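Local coordinates for protein tryparedoxin (Leishmania major, PDB 3S9F) that probably works as a thioredoxin-fold disulfide reductase, passing electrons to a peroxidase in the parasite's detoxification pathway, at residues Arg64-Gln69 with Arg146-Leu151; Glu72-His77 with Met104-Ile109; Ile86-Asp91 with Asn115-Leu120; Asp95-Tyr100 with Ile109-Arg114. All coordinates share one frame; numbering follows the deposited sequence.

Contact 1 (Arg64-Gln69 with Arg146-Leu151); sequences RGFTPQ and RARHAL
One face of the Phe66 ring is overlaid by the aliphatic part of Arg148. Arg148 CG sits 3.8 Å from the centroid of the Phe66 ring and only 7° off its normal, a CH-pi contact over the face. This joins two helices of the thioredoxin fold: 61-77, which begins at the CxxC motif of Cys60 and Cys63, and the C-terminal helix 147-153. The short helical segments cross at 68°, with their axes 11.2 Å apart, so long side chains must bridge the gap. Phe66 does so with CG anti to its backbone N (chi1 -178°). Arg148 is described in one of two conformers, so the place of its guanidinium is doubtful, and any cation-pi attraction is weak at best. Leu151 CD2 approaches Phe66 CZ obliquely at 4.0 Å, and Leu151 also packs on Leu70 and Phe73 of helix 61-77. Gln69 reaches out extended, one turn on. Gln69 NE2 comes 3.4 Å from Leu151 O, but the angle is too poor for a hydrogen bond.

Contact 2 (Glu72-His77 with Met104-Ile109); sequences EFYEKH and MPWLSI
The backbone O of Trp106 is gripped by two side chains, Tyr101 OH and Gln37 NE2. These bonds hold the backbone of the residue whose indole packs on Tyr74. Trp106 sends the edge of its indole toward one face of Tyr74. The Tyr74 ring and the six-membered ring of Trp106 have centroids 5.4 Å apart and planes at 69°, an edge-to-face (T-shaped) pair. Trp106 CE3 stands over the Tyr74 face, displaced toward the rim, 3.7 Å from Tyr74 CG. The indole takes this place with its CG between the backbone N and the carbonyl carbon (chi1 50°). In the thioredoxin fold this joins helix 61-77 to the loop that leads into strand 107-108. The Tyr74 hydroxyl is hydrogen-bonded to Glu84 OE2 of strand 83-89. Tyr74 OH also lies 3.8 Å from both Trp106 CA and Pro105 O. Pro105 packs obliquely beside the phenol, where Pro105 CG is 3.6 Å from Tyr74 CD2. Glu75 adds a looser contact at the exposed margin, with Glu75 OE2 4.2 Å from Pro105 CG. Tyr74 also stacks with His78, which is seen to bind magnesium in a structure of this protein, though not in this chain.

Contact 3 (Ile86-Asp91 with Asn115-Leu120); sequences ILASWD and NIVEAL
Val117 projects from helix 114-123 onto strand 83-89 near Ala88 and Ser89, and its two methyl branches divide the work. Val117 CB points toward the strand and lies 4.0 Å from Ser89 O. CG1 is anti to the backbone N (chi1 174°), which carries it toward the Ser89 carbonyl. There Val117 CG1 is 3.4 Å from Ser89 O. The same methyl meets the indole of Trp90 at its edge, with Val117 CG1 3.9 Å from Trp90 CD1. CG2 lies against Ala88 and the backbone N of Ser89. Val117 CG2 is 3.9 Å from both Ser89 N and Ala88 CA and 4.2 Å from Ala88 CB, so the small methyl of Ala88 lets the helix come near. Trp90 is fixed by its own polar end, since NE1 is hydrogen-bonded to Thr121 OG1 on the same helix as Val117. At Ser89 the chain makes an ST turn, where Asp91 N donates to Ser89 OG at 2.9 Å and 159°. Leu120, one turn beyond Val117, packs on Phe53 of strand 50-56 and on Leu28 of the second subunit. A helix laid by its apolar side chains on the central beta-sheet is the basic layer packing of the thioredoxin fold.

Contact 4 (Asp95-Tyr100 with Ile109-Arg114); sequences DDFNAY and IPFANR
Phe97 and Phe111 both hold CG anti to the backbone N, with chi1 165° and 175°, and this extends each ring toward the other segment. Each ring lies alongside the root of the other side chain. Phe111 CB sits over one face of Phe97, 3.8 Å from the ring centroid, as a CH-pi contact displaced toward the rim. In return Phe111 CD1 packs at 3.7 Å from Phe97 CB. The ring planes are inclined at 53°. The far end of Phe97 reaches the backbone: Phe97 CZ is 3.7 Å from Phe111 N and 3.8 Å from Ile109 O. Phe111 is held within a type I beta turn from Pro110 to Asn113, closed by Asn113 N bonding Pro110 O at 2.9 Å. In this thioredoxin fold, the contact sets helix 94-101 against the loop between strand 107-108 and helix 114-123. Phe97 also packs on Leu87 and Ser89 of strand 83-89, while Ile109 leans on Ile116, Val117 and Leu120 of helix 114-123.

How the contacts relate
From the N terminus, helix 61-77 supplies the first segments of contacts 1 and 2. Strand 83-89 then starts contact 3, and helix 94-101 starts contact 4. The chain next passes through 104-109, which closes contact 2, and 109-114, which closes contact 4. Ile109 belongs to both. Helix 114-123 closes contact 3, and the C-terminal helix closes contact 1. Contact 1 thus encloses the other three, and contact 4 lies within contact 3. Contact 2 crosses contacts 3 and 4. Strands 83-89 and 107-108 are sheet neighbours, joining contacts 2 and 3 through Leu87 with Leu107 and Ile109. Thr67 and Tyr100 link contacts 1 and 4.

Contact 1 (Arg64-Gln69 with Arg146-Leu151)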
loop_
_atom_site.group_PDB
_atom_site.type_symbol
_atom_site.label_atom_id
_atom_site.label_comp_id
_atom_site.label_asym_id
_atom_site.label_seq_id
_atom_site.Cartn_x
_atom_site.Cartn_y
_atom_site.Cartn_z
ATOM N N ARG A 64 6.153 -26.591 4.426
ATOM C CA ARG A 64 7.535 -27.058 4.387
ATOM C C ARG A 64 7.770 -28.027 3.229
ATOM O O ARG A 64 8.855 -28.050 2.645
ATOM C CB ARG A 64 7.941 -27.705 5.721
ATOM C CG ARG A 64 8.039 -26.727 6.891
ATOM C CD ARG A 64 8.902 -27.305 8.014
ATOM N NE ARG A 64 8.226 -28.368 8.751
ATOM C CZ ARG A 64 8.353 -29.666 8.489
ATOM N NH1 ARG A 64 9.141 -30.076 7.500
ATOM N NH2 ARG A 64 7.694 -30.554 9.221
ATOM N N GLY A 65 6.747 -28.811 2.889
ATOM C CA GLY A 65 6.829 -29.753 1.759
ATOM C C GLY A 65 6.624 -29.117 0.387
ATOM O O GLY A 65 7.125 -29.618 -0.613
ATOM N N PHE A 66 5.887 -28.017 0.338
ATOM C CA PHE A 66 5.554 -27.362 -0.931
ATOM C C PHE A 66 6.575 -26.304 -1.377
ATOM O O PHE A 66 6.912 -26.232 -2.555
ATOM C CB PHE A 66 4.139 -26.764 -0.875
ATOM C CG PHE A 66 3.705 -26.112 -2.182
ATOM C CD1 PHE A 66 3.466 -26.890 -3.305
ATOM C CD2 PHE A 66 3.587 -24.729 -2.284
ATOM C CE1 PHE A 66 3.084 -26.319 -4.516
ATOM C CE2 PHE A 66 3.205 -24.129 -3.487
ATOM C CZ PHE A 66 2.947 -24.924 -4.610
ATOM N N THR A 67 7.066 -25.494 -0.437
ATOM C CA THR A 67 7.998 -24.405 -0.751
ATOM C C THR A 67 9.214 -24.853 -1.596
ATOM O O THR A 67 9.547 -24.206 -2.586
ATOM C CB THR A 67 8.426 -23.651 0.529
ATOM O OG1 THR A 67 7.296 -22.935 1.045
ATOM C CG2 THR A 67 9.553 -22.659 0.242
ATOM N N PRO A 68 9.871 -25.975 -1.227
ATOM C CA PRO A 68 10.977 -26.423 -2.081
ATOM C C PRO A 68 10.592 -26.653 -3.550
ATOM O O PRO A 68 11.381 -26.305 -4.427
ATOM C CB PRO A 68 11.418 -27.743 -1.429
ATOM C CG PRO A 68 11.052 -27.584 -0.005
ATOM C CD PRO A 68 9.765 -26.799 -0.006
ATOM N N GLN A 69 9.413 -27.222 -3.808
ATOM C CA GLN A 69 8.930 -27.404 -5.185
ATOM C C GLN A 69 8.676 -26.075 -5.893
ATOM O O GLN A 69 9.040 -25.893 -7.060
ATOM C CB GLN A 69 7.636 -28.212 -5.235
ATOM C CG GLN A 69 7.187 -28.455 -6.694
ATOM C CD GLN A 69 6.097 -29.497 -6.845
ATOM O OE1 GLN A 69 5.634 -30.084 -5.856
ATOM N NE2 GLN A 69 5.687 -29.744 -8.097
ATOM N N ARG A 146 -5.888 -21.702 -7.478
ATOM C CA ARG A 146 -5.642 -23.135 -7.255
ATOM C C ARG A 146 -4.220 -23.556 -7.632
ATOM O O ARG A 146 -3.949 -24.746 -7.856
ATOM C CB ARG A 146 -6.642 -23.943 -8.102
ATOM C CG ARG A 146 -6.571 -23.558 -9.613
ATOM C CD ARG A 146 -7.545 -24.332 -10.509
ATOM N NE ARG A 146 -6.890 -25.440 -11.205
ATOM C CZ ARG A 146 -6.701 -25.522 -12.523
ATOM N NH1 ARG A 146 -7.136 -24.569 -13.341
ATOM N NH2 ARG A 146 -6.085 -26.584 -13.032
ATOM N N ALA A 147 -3.307 -22.591 -7.701
ATOM C CA ALA A 147 -1.990 -22.854 -8.250
ATOM C C ALA A 147 -1.145 -23.772 -7.349
ATOM O O ALA A 147 -0.289 -24.482 -7.856
ATOM C CB ALA A 147 -1.266 -21.553 -8.529
ATOM N N ARG A 148 -1.408 -23.770 -6.038
ATOM C CA ARG A 148 -0.689 -24.705 -5.116
ATOM C C ARG A 148 -0.963 -26.151 -5.549
ATOM O O ARG A 148 -0.013 -26.910 -5.792
ATOM C CB ARG A 148 -1.076 -24.478 -3.642
ATOM C CG ARG A 148 -0.355 -25.399 -2.639
ATOM C CD ARG A 148 -0.953 -26.806 -2.666
ATOM N NE ARG A 148 -0.306 -27.701 -1.718
ATOM C CZ ARG A 148 -0.772 -27.934 -0.495
ATOM N NH1 ARG A 148 -1.883 -27.338 -0.088
ATOM N NH2 ARG A 148 -0.127 -28.760 0.322
ATOM N N HIS A 149 -2.234 -26.517 -5.674
ATOM C CA HIS A 149 -2.558 -27.860 -6.109
ATOM C C HIS A 149 -2.203 -28.104 -7.580
ATOM O O HIS A 149 -1.634 -29.162 -7.906
ATOM C CB HIS A 149 -3.997 -28.220 -5.721
ATOM C CG HIS A 149 -4.161 -28.440 -4.243
ATOM N ND1 HIS A 149 -3.461 -29.410 -3.557
ATOM C CD2 HIS A 149 -4.916 -27.799 -3.319
ATOM C CE1 HIS A 149 -3.784 -29.362 -2.275
ATOM N NE2 HIS A 149 -4.667 -28.394 -2.105
ATOM N N ALA A 150 -2.459 -27.126 -8.448
ATOM C CA ALA A 150 -2.135 -27.256 -9.871
ATOM C C ALA A 150 -0.645 -27.542 -10.117
ATOM O O ALA A 150 -0.292 -28.432 -10.904
ATOM C CB ALA A 150 -2.585 -26.011 -10.634
ATOM N N LEU A 151 0.228 -26.805 -9.433
ATOM C CA LEU A 151 1.659 -26.996 -9.627
ATOM C C LEU A 151 2.124 -28.395 -9.240
ATOM O O LEU A 151 2.935 -28.996 -9.960
ATOM C CB LEU A 151 2.502 -25.907 -8.954
ATOM C CG LEU A 151 4.017 -26.191 -8.974
ATOM C CD1 LEU A 151 4.522 -26.170 -10.409
ATOM C CD2 LEU A 151 4.804 -25.202 -8.118
#

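Contact 2 (Glu72-His77 with Met104-Ile109)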
loop_
_atom_site.group_PDB
_atom_site.type_symbol
_atom_site.label_atom_id
_atom_site.label_comp_id
_atom_site.label_asym_id
_atom_site.label_seq_id
_atom_site.Cartn_x
_atom_site.Cartn_y
_atom_site.Cartn_z
ATOM N N GLU A 72 11.980 -24.464 -6.853
ATOM C CA GLU A 72 12.520 -25.093 -8.048
ATOM C C GLU A 72 11.751 -24.626 -9.300
ATOM O O GLU A 72 12.361 -24.314 -10.323
ATOM C CB GLU A 72 12.482 -26.612 -7.890
ATOM C CG GLU A 72 13.303 -27.383 -8.899
ATOM C CD GLU A 72 13.007 -28.887 -8.881
ATOM O OE1 GLU A 72 12.201 -29.356 -8.033
ATOM O OE2 GLU A 72 13.578 -29.603 -9.726
ATOM N N PHE A 73 10.422 -24.559 -9.202
ATOM C CA PHE A 73 9.588 -24.129 -10.326
ATOM C C PHE A 73 9.895 -22.689 -10.732
ATOM O O PHE A 73 10.012 -22.390 -11.920
ATOM C CB PHE A 73 8.088 -24.268 -10.010
ATOM C CG PHE A 73 7.199 -23.977 -11.194
ATOM C CD1 PHE A 73 6.534 -22.750 -11.307
ATOM C CD2 PHE A 73 7.046 -24.920 -12.212
ATOM C CE1 PHE A 73 5.721 -22.484 -12.422
ATOM C CE2 PHE A 73 6.241 -24.666 -13.320
ATOM C CZ PHE A 73 5.574 -23.445 -13.425
ATOM N N TYR A 74 10.016 -21.804 -9.739
ATOM C CA TYR A 74 10.404 -20.407 -9.961
ATOM C C TYR A 74 11.789 -20.233 -10.614
ATOM O O TYR A 74 11.933 -19.505 -11.611
ATOM C CB TYR A 74 10.391 -19.690 -8.633
ATOM C CG TYR A 74 10.719 -18.223 -8.685
ATOM C CD1 TYR A 74 9.706 -17.261 -8.717
ATOM C CD2 TYR A 74 12.046 -17.797 -8.640
ATOM C CE1 TYR A 74 10.016 -15.905 -8.713
ATOM C CE2 TYR A 74 12.374 -16.453 -8.658
ATOM C CZ TYR A 74 11.355 -15.509 -8.672
ATOM O OH TYR A 74 11.694 -14.179 -8.651
ATOM N N GLU A 75 12.802 -20.885 -10.051
ATOM C CA GLU A 75 14.165 -20.782 -10.604
ATOM C C GLU A 75 14.209 -21.175 -12.075
ATOM O O GLU A 75 14.851 -20.508 -12.883
ATOM C CB GLU A 75 15.152 -21.606 -9.777
ATOM C CG GLU A 75 15.405 -20.969 -8.408
ATOM C CD GLU A 75 16.135 -21.875 -7.442
ATOM O OE1 GLU A 75 16.434 -23.035 -7.792
ATOM O OE2 GLU A 75 16.397 -21.420 -6.307
ATOM N N LYS A 76 13.471 -22.225 -12.412
ATOM C CA LYS A 76 13.433 -22.781 -13.760
ATOM C C LYS A 76 12.581 -22.005 -14.769
ATOM O O LYS A 76 12.936 -21.945 -15.956
ATOM C CB LYS A 76 12.912 -24.211 -13.686
ATOM C CG LYS A 76 13.935 -25.232 -13.215
ATOM C CD LYS A 76 13.341 -26.630 -13.345
ATOM C CE LYS A 76 13.909 -27.577 -12.313
ATOM N NZ LYS A 76 12.966 -28.708 -12.072
ATOM N N HIS A 77 11.477 -21.413 -14.310
ATOM C CA HIS A 77 10.434 -20.899 -15.208
ATOM C C HIS A 77 10.028 -19.430 -15.049
ATOM O O HIS A 77 9.302 -18.917 -15.898
ATOM C CB HIS A 77 9.161 -21.742 -15.089
ATOM C CG HIS A 77 9.343 -23.178 -15.456
ATOM N ND1 HIS A 77 9.390 -23.613 -16.764
ATOM C CD2 HIS A 77 9.481 -24.280 -14.685
ATOM C CE1 HIS A 77 9.560 -24.923 -16.783
ATOM N NE2 HIS A 77 9.617 -25.352 -15.535
ATOM N N MET A 104 13.927 -18.529 -0.017
ATOM C CA MET A 104 13.158 -18.168 -1.225
ATOM C C MET A 104 13.903 -17.207 -2.133
ATOM O O MET A 104 14.577 -16.299 -1.650
ATOM C CB MET A 104 11.825 -17.540 -0.819
ATOM C CG MET A 104 10.985 -18.453 0.033
ATOM S SD MET A 104 9.635 -17.530 0.766
ATOM C CE MET A 104 8.930 -18.824 1.746
ATOM N N PRO A 105 13.775 -17.391 -3.437
ATOM C CA PRO A 105 14.467 -16.555 -4.422
ATOM C C PRO A 105 13.644 -15.370 -4.903
ATOM O O PRO A 105 14.106 -14.599 -5.720
ATOM C CB PRO A 105 14.659 -17.506 -5.594
ATOM C CG PRO A 105 13.584 -18.468 -5.474
ATOM C CD PRO A 105 13.315 -18.651 -4.023
ATOM N N TRP A 106 12.427 -15.255 -4.402
ATOM C CA TRP A 106 11.512 -14.227 -4.850
ATOM C C TRP A 106 11.372 -13.037 -3.894
ATOM O O TRP A 106 12.241 -12.782 -3.096
ATOM C CB TRP A 106 10.156 -14.851 -5.176
ATOM C CG TRP A 106 9.641 -15.720 -4.117
ATOM C CD1 TRP A 106 9.185 -15.333 -2.906
ATOM C CD2 TRP A 106 9.506 -17.141 -4.157
ATOM N NE1 TRP A 106 8.779 -16.410 -2.183
ATOM C CE2 TRP A 106 8.963 -17.537 -2.932
ATOM C CE3 TRP A 106 9.799 -18.117 -5.104
ATOM C CZ2 TRP A 106 8.712 -18.854 -2.633
ATOM C CZ3 TRP A 106 9.540 -19.407 -4.809
ATOM C CH2 TRP A 106 9.010 -19.774 -3.582
ATOM N N LEU A 107 10.269 -12.307 -4.017
ATOM C CA LEU A 107 10.025 -11.091 -3.241
ATOM C C LEU A 107 9.199 -11.328 -1.981
ATOM O O LEU A 107 8.613 -12.352 -1.836
ATOM C CB LEU A 107 9.258 -10.084 -4.094
ATOM C CG LEU A 107 9.812 -9.733 -5.478
ATOM C CD1 LEU A 107 8.984 -8.713 -6.204
ATOM C CD2 LEU A 107 11.192 -9.248 -5.310
ATOM N N SER A 108 9.139 -10.340 -1.099
ATOM C CA SER A 108 8.231 -10.465 0.062
ATOM C C SER A 108 7.614 -9.130 0.426
ATOM O O SER A 108 8.214 -8.082 0.307
ATOM C CB SER A 108 8.968 -11.042 1.301
ATOM O OG SER A 108 8.076 -11.260 2.393
ATOM N N ILE A 109 6.383 -9.185 0.907
ATOM C CA ILE A 109 5.865 -8.083 1.698
ATOM C C ILE A 109 6.721 -8.037 2.978
ATOM O O ILE A 109 6.979 -9.084 3.589
ATOM C CB ILE A 109 4.384 -8.358 2.028
ATOM C CG1 ILE A 109 3.549 -8.337 0.725
ATOM C CG2 ILE A 109 3.863 -7.348 3.066
ATOM C CD1 ILE A 109 2.153 -9.006 0.875
#

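Contact 3 (Ile86-Asp91 with Asn115-Leu120)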
loop_
_atom_site.group_PDB
_atom_site.type_symbol
_atom_site.label_atom_id
_atom_site.label_comp_id
_atom_site.label_asym_id
_atom_site.label_seq_id
_atom_site.Cartn_x
_atom_site.Cartn_y
_atom_site.Cartn_z
ATOM N N ILE A 86 5.436 -13.074 -4.688
ATOM C CA ILE A 86 5.580 -12.233 -3.505
ATOM C C ILE A 86 5.119 -13.005 -2.284
ATOM O O ILE A 86 3.946 -13.381 -2.195
ATOM C CB ILE A 86 4.721 -10.932 -3.613
ATOM C CG1 ILE A 86 5.133 -10.116 -4.843
ATOM C CG2 ILE A 86 4.860 -10.108 -2.294
ATOM C CD1 ILE A 86 4.172 -8.956 -5.205
ATOM N N LEU A 87 6.023 -13.244 -1.343
ATOM C CA LEU A 87 5.650 -13.874 -0.062
ATOM C C LEU A 87 4.696 -12.996 0.748
ATOM O O LEU A 87 4.947 -11.802 0.917
ATOM C CB LEU A 87 6.908 -14.192 0.761
ATOM C CG LEU A 87 6.634 -14.781 2.155
ATOM C CD1 LEU A 87 5.998 -16.201 2.050
ATOM C CD2 LEU A 87 7.947 -14.829 2.939
ATOM N N ALA A 88 3.581 -13.601 1.198
ATOM C CA ALA A 88 2.641 -12.953 2.113
ATOM C C ALA A 88 2.619 -13.861 3.336
ATOM O O ALA A 88 1.813 -14.808 3.441
ATOM C CB ALA A 88 1.268 -12.830 1.463
ATOM N N SER A 89 3.533 -13.567 4.248
ATOM C CA SER A 89 3.891 -14.496 5.313
ATOM C C SER A 89 2.925 -14.529 6.477
ATOM O O SER A 89 2.521 -13.484 6.983
ATOM C CB SER A 89 5.278 -14.160 5.861
ATOM O OG SER A 89 5.556 -15.041 6.938
ATOM N N TRP A 90 2.567 -15.740 6.898
ATOM C CA TRP A 90 1.802 -15.923 8.115
ATOM C C TRP A 90 2.700 -16.106 9.351
ATOM O O TRP A 90 2.205 -16.430 10.429
ATOM C CB TRP A 90 0.856 -17.110 7.967
ATOM C CG TRP A 90 -0.398 -16.823 7.163
ATOM C CD1 TRP A 90 -0.626 -15.798 6.274
ATOM C CD2 TRP A 90 -1.589 -17.605 7.190
ATOM N NE1 TRP A 90 -1.909 -15.907 5.744
ATOM C CE2 TRP A 90 -2.510 -17.014 6.289
ATOM C CE3 TRP A 90 -1.962 -18.768 7.882
ATOM C CZ2 TRP A 90 -3.795 -17.542 6.075
ATOM C CZ3 TRP A 90 -3.227 -19.291 7.679
ATOM C CH2 TRP A 90 -4.130 -18.683 6.762
ATOM N N ASP A 91 3.998 -15.862 9.203
ATOM C CA ASP A 91 4.892 -15.845 10.370
ATOM C C ASP A 91 4.676 -14.547 11.118
ATOM O O ASP A 91 4.640 -13.470 10.516
ATOM C CB ASP A 91 6.353 -15.942 9.949
ATOM C CG ASP A 91 6.783 -17.359 9.671
ATOM O OD1 ASP A 91 6.845 -18.152 10.632
ATOM O OD2 ASP A 91 7.076 -17.680 8.503
ATOM N N ASN A 115 -0.347 -6.001 8.543
ATOM C CA ASN A 115 -1.668 -5.476 8.230
ATOM C C ASN A 115 -2.019 -5.843 6.796
ATOM O O ASN A 115 -3.135 -6.280 6.507
ATOM C CB ASN A 115 -1.672 -3.929 8.323
ATOM C CG ASN A 115 -2.106 -3.385 9.671
ATOM O OD1 ASN A 115 -1.918 -2.189 9.935
ATOM N ND2 ASN A 115 -2.697 -4.229 10.526
ATOM N N ILE A 116 -1.053 -5.640 5.888
ATOM C CA ILE A 116 -1.264 -5.924 4.464
ATOM C C ILE A 116 -1.532 -7.414 4.237
ATOM O O ILE A 116 -2.442 -7.769 3.500
ATOM C CB ILE A 116 -0.063 -5.449 3.580
ATOM C CG1 ILE A 116 -0.119 -3.939 3.369
ATOM C CG2 ILE A 116 -0.075 -6.155 2.200
ATOM C CD1 ILE A 116 1.177 -3.340 2.868
ATOM N N VAL A 117 -0.733 -8.281 4.873
ATOM C CA VAL A 117 -0.919 -9.746 4.732
ATOM C C VAL A 117 -2.309 -10.155 5.233
ATOM O O VAL A 117 -2.998 -10.949 4.594
ATOM C CB VAL A 117 0.196 -10.558 5.445
ATOM C CG1 VAL A 117 -0.116 -12.063 5.410
ATOM C CG2 VAL A 117 1.561 -10.292 4.750
ATOM N N GLU A 118 -2.713 -9.572 6.351
ATOM C CA GLU A 118 -4.028 -9.858 6.936
ATOM C C GLU A 118 -5.144 -9.481 5.969
ATOM O O GLU A 118 -6.090 -10.245 5.776
ATOM C CB GLU A 118 -4.207 -9.101 8.244
ATOM C CG GLU A 118 -3.318 -9.564 9.384
ATOM C CD GLU A 118 -3.805 -9.097 10.755
ATOM O OE1 GLU A 118 -4.657 -8.175 10.847
ATOM O OE2 GLU A 118 -3.330 -9.672 11.753
ATOM N N ALA A 119 -5.031 -8.304 5.367
ATOM C CA ALA A 119 -6.012 -7.839 4.373
ATOM C C ALA A 119 -6.083 -8.684 3.112
ATOM O O ALA A 119 -7.172 -8.983 2.622
ATOM C CB ALA A 119 -5.736 -6.378 4.008
ATOM N N LEU A 120 -4.919 -9.038 2.563
ATOM C CA LEU A 120 -4.861 -9.889 1.380
ATOM C C LEU A 120 -5.399 -11.277 1.669
ATOM O O LEU A 120 -6.048 -11.872 0.831
ATOM C CB LEU A 120 -3.418 -9.998 0.865
ATOM C CG LEU A 120 -2.837 -8.725 0.230
ATOM C CD1 LEU A 120 -1.418 -9.049 -0.197
ATOM C CD2 LEU A 120 -3.659 -8.297 -0.964
#

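Contact 4 (Asp95-Tyr100 with Ile109-Arg114)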
loop_
_atom_site.group_PDB
_atom_site.type_symbol
_atom_site.label_atom_id
_atom_site.label_comp_id
_atom_site.label_asym_id
_atom_site.label_seq_id
_atom_site.Cartn_x
_atom_site.Cartn_y
_atom_site.Cartn_z
ATOM N N ASP A 95 12.204 -13.374 13.437
ATOM C CA ASP A 95 13.353 -14.223 13.120
ATOM C C ASP A 95 12.962 -15.456 12.301
ATOM O O ASP A 95 13.692 -15.835 11.376
ATOM C CB ASP A 95 14.185 -14.581 14.359
ATOM C CG ASP A 95 13.392 -15.320 15.425
ATOM O OD1 ASP A 95 12.152 -15.475 15.320
ATOM O OD2 ASP A 95 14.042 -15.733 16.410
ATOM N N ASP A 96 11.799 -16.046 12.608
ATOM C CA ASP A 96 11.254 -17.159 11.821
ATOM C C ASP A 96 10.904 -16.687 10.412
ATOM O O ASP A 96 11.114 -17.407 9.437
ATOM C CB ASP A 96 9.968 -17.740 12.447
ATOM C CG ASP A 96 10.165 -18.265 13.843
ATOM O OD1 ASP A 96 11.292 -18.637 14.200
ATOM O OD2 ASP A 96 9.158 -18.339 14.575
ATOM N N PHE A 97 10.333 -15.486 10.312
ATOM C CA PHE A 97 10.018 -14.904 8.999
ATOM C C PHE A 97 11.294 -14.827 8.161
ATOM O O PHE A 97 11.297 -15.221 6.986
ATOM C CB PHE A 97 9.433 -13.495 9.179
ATOM C CG PHE A 97 9.413 -12.691 7.921
ATOM C CD1 PHE A 97 8.338 -12.782 7.049
ATOM C CD2 PHE A 97 10.480 -11.854 7.593
ATOM C CE1 PHE A 97 8.315 -12.030 5.841
ATOM C CE2 PHE A 97 10.478 -11.109 6.419
ATOM C CZ PHE A 97 9.402 -11.190 5.529
ATOM N N ASN A 98 12.377 -14.322 8.764
ATOM C CA ASN A 98 13.623 -14.158 8.010
ATOM C C ASN A 98 14.311 -15.475 7.643
ATOM O O ASN A 98 14.848 -15.602 6.531
ATOM C CB ASN A 98 14.587 -13.189 8.694
ATOM C CG ASN A 98 14.262 -11.750 8.376
ATOM O OD1 ASN A 98 14.372 -11.319 7.223
ATOM N ND2 ASN A 98 13.830 -11.001 9.386
ATOM N N ALA A 99 14.276 -16.434 8.562
ATOM C CA ALA A 99 14.876 -17.786 8.348
ATOM C C ALA A 99 14.214 -18.459 7.136
ATOM O O ALA A 99 14.880 -19.121 6.318
ATOM C CB ALA A 99 14.716 -18.660 9.582
ATOM N N TYR A 100 12.895 -18.317 7.068
ATOM C CA TYR A 100 12.079 -18.909 6.004
ATOM C C TYR A 100 12.219 -18.178 4.680
ATOM O O TYR A 100 12.402 -18.808 3.634
ATOM C CB TYR A 100 10.610 -18.986 6.463
ATOM C CG TYR A 100 9.662 -19.783 5.573
ATOM C CD1 TYR A 100 10.068 -20.968 4.943
ATOM C CD2 TYR A 100 8.351 -19.366 5.409
ATOM C CE1 TYR A 100 9.160 -21.695 4.127
ATOM C CE2 TYR A 100 7.442 -20.086 4.620
ATOM C CZ TYR A 100 7.855 -21.236 4.000
ATOM O OH TYR A 100 6.963 -21.940 3.246
ATOM N N ILE A 109 6.383 -9.185 0.907
ATOM C CA ILE A 109 5.865 -8.083 1.698
ATOM C C ILE A 109 6.721 -8.037 2.978
ATOM O O ILE A 109 6.979 -9.084 3.589
ATOM C CB ILE A 109 4.384 -8.358 2.028
ATOM C CG1 ILE A 109 3.549 -8.337 0.725
ATOM C CG2 ILE A 109 3.863 -7.348 3.066
ATOM C CD1 ILE A 109 2.153 -9.006 0.875
ATOM N N PRO A 110 7.190 -6.840 3.375
ATOM C CA PRO A 110 8.052 -6.781 4.546
ATOM C C PRO A 110 7.330 -7.287 5.793
ATOM O O PRO A 110 6.099 -7.172 5.913
ATOM C CB PRO A 110 8.366 -5.295 4.680
ATOM C CG PRO A 110 8.248 -4.762 3.282
ATOM C CD PRO A 110 7.093 -5.545 2.681
ATOM N N PHE A 111 8.105 -7.881 6.696
ATOM C CA PHE A 111 7.559 -8.408 7.940
ATOM C C PHE A 111 6.685 -7.396 8.695
ATOM O O PHE A 111 5.644 -7.755 9.258
ATOM C CB PHE A 111 8.684 -8.847 8.884
ATOM C CG PHE A 111 8.178 -9.290 10.218
ATOM C CD1 PHE A 111 7.559 -10.525 10.355
ATOM C CD2 PHE A 111 8.270 -8.446 11.331
ATOM C CE1 PHE A 111 7.071 -10.939 11.592
ATOM C CE2 PHE A 111 7.775 -8.842 12.573
ATOM C CZ PHE A 111 7.179 -10.095 12.705
ATOM N N ALA A 112 7.142 -6.148 8.729
ATOM C CA ALA A 112 6.457 -5.064 9.422
ATOM C C ALA A 112 5.060 -4.778 8.878
ATOM O O ALA A 112 4.214 -4.196 9.590
ATOM C CB ALA A 112 7.317 -3.786 9.352
ATOM N N ASN A 113 4.822 -5.167 7.622
ATOM C CA ASN A 113 3.538 -4.922 6.968
ATOM C C ASN A 113 2.552 -6.081 7.126
ATOM O O ASN A 113 1.921 -6.537 6.163
ATOM C CB ASN A 113 3.745 -4.553 5.517
ATOM C CG ASN A 113 4.450 -3.230 5.363
ATOM O OD1 ASN A 113 3.909 -2.163 5.713
ATOM N ND2 ASN A 113 5.650 -3.274 4.827
ATOM N N ARG A 114 2.409 -6.522 8.365
ATOM C CA ARG A 114 1.478 -7.591 8.728
ATOM C C ARG A 114 0.038 -7.263 8.336
ATOM O O ARG A 114 -0.695 -8.154 7.876
ATOM C CB ARG A 114 1.540 -7.828 10.235
ATOM C CG ARG A 114 2.901 -8.293 10.724
ATOM C CD ARG A 114 3.214 -7.652 12.068
ATOM N NE ARG A 114 3.915 -8.545 12.988
ATOM C CZ ARG A 114 3.348 -9.567 13.635
ATOM N NH1 ARG A 114 2.060 -9.866 13.459
ATOM N NH2 ARG A 114 4.081 -10.300 14.457
#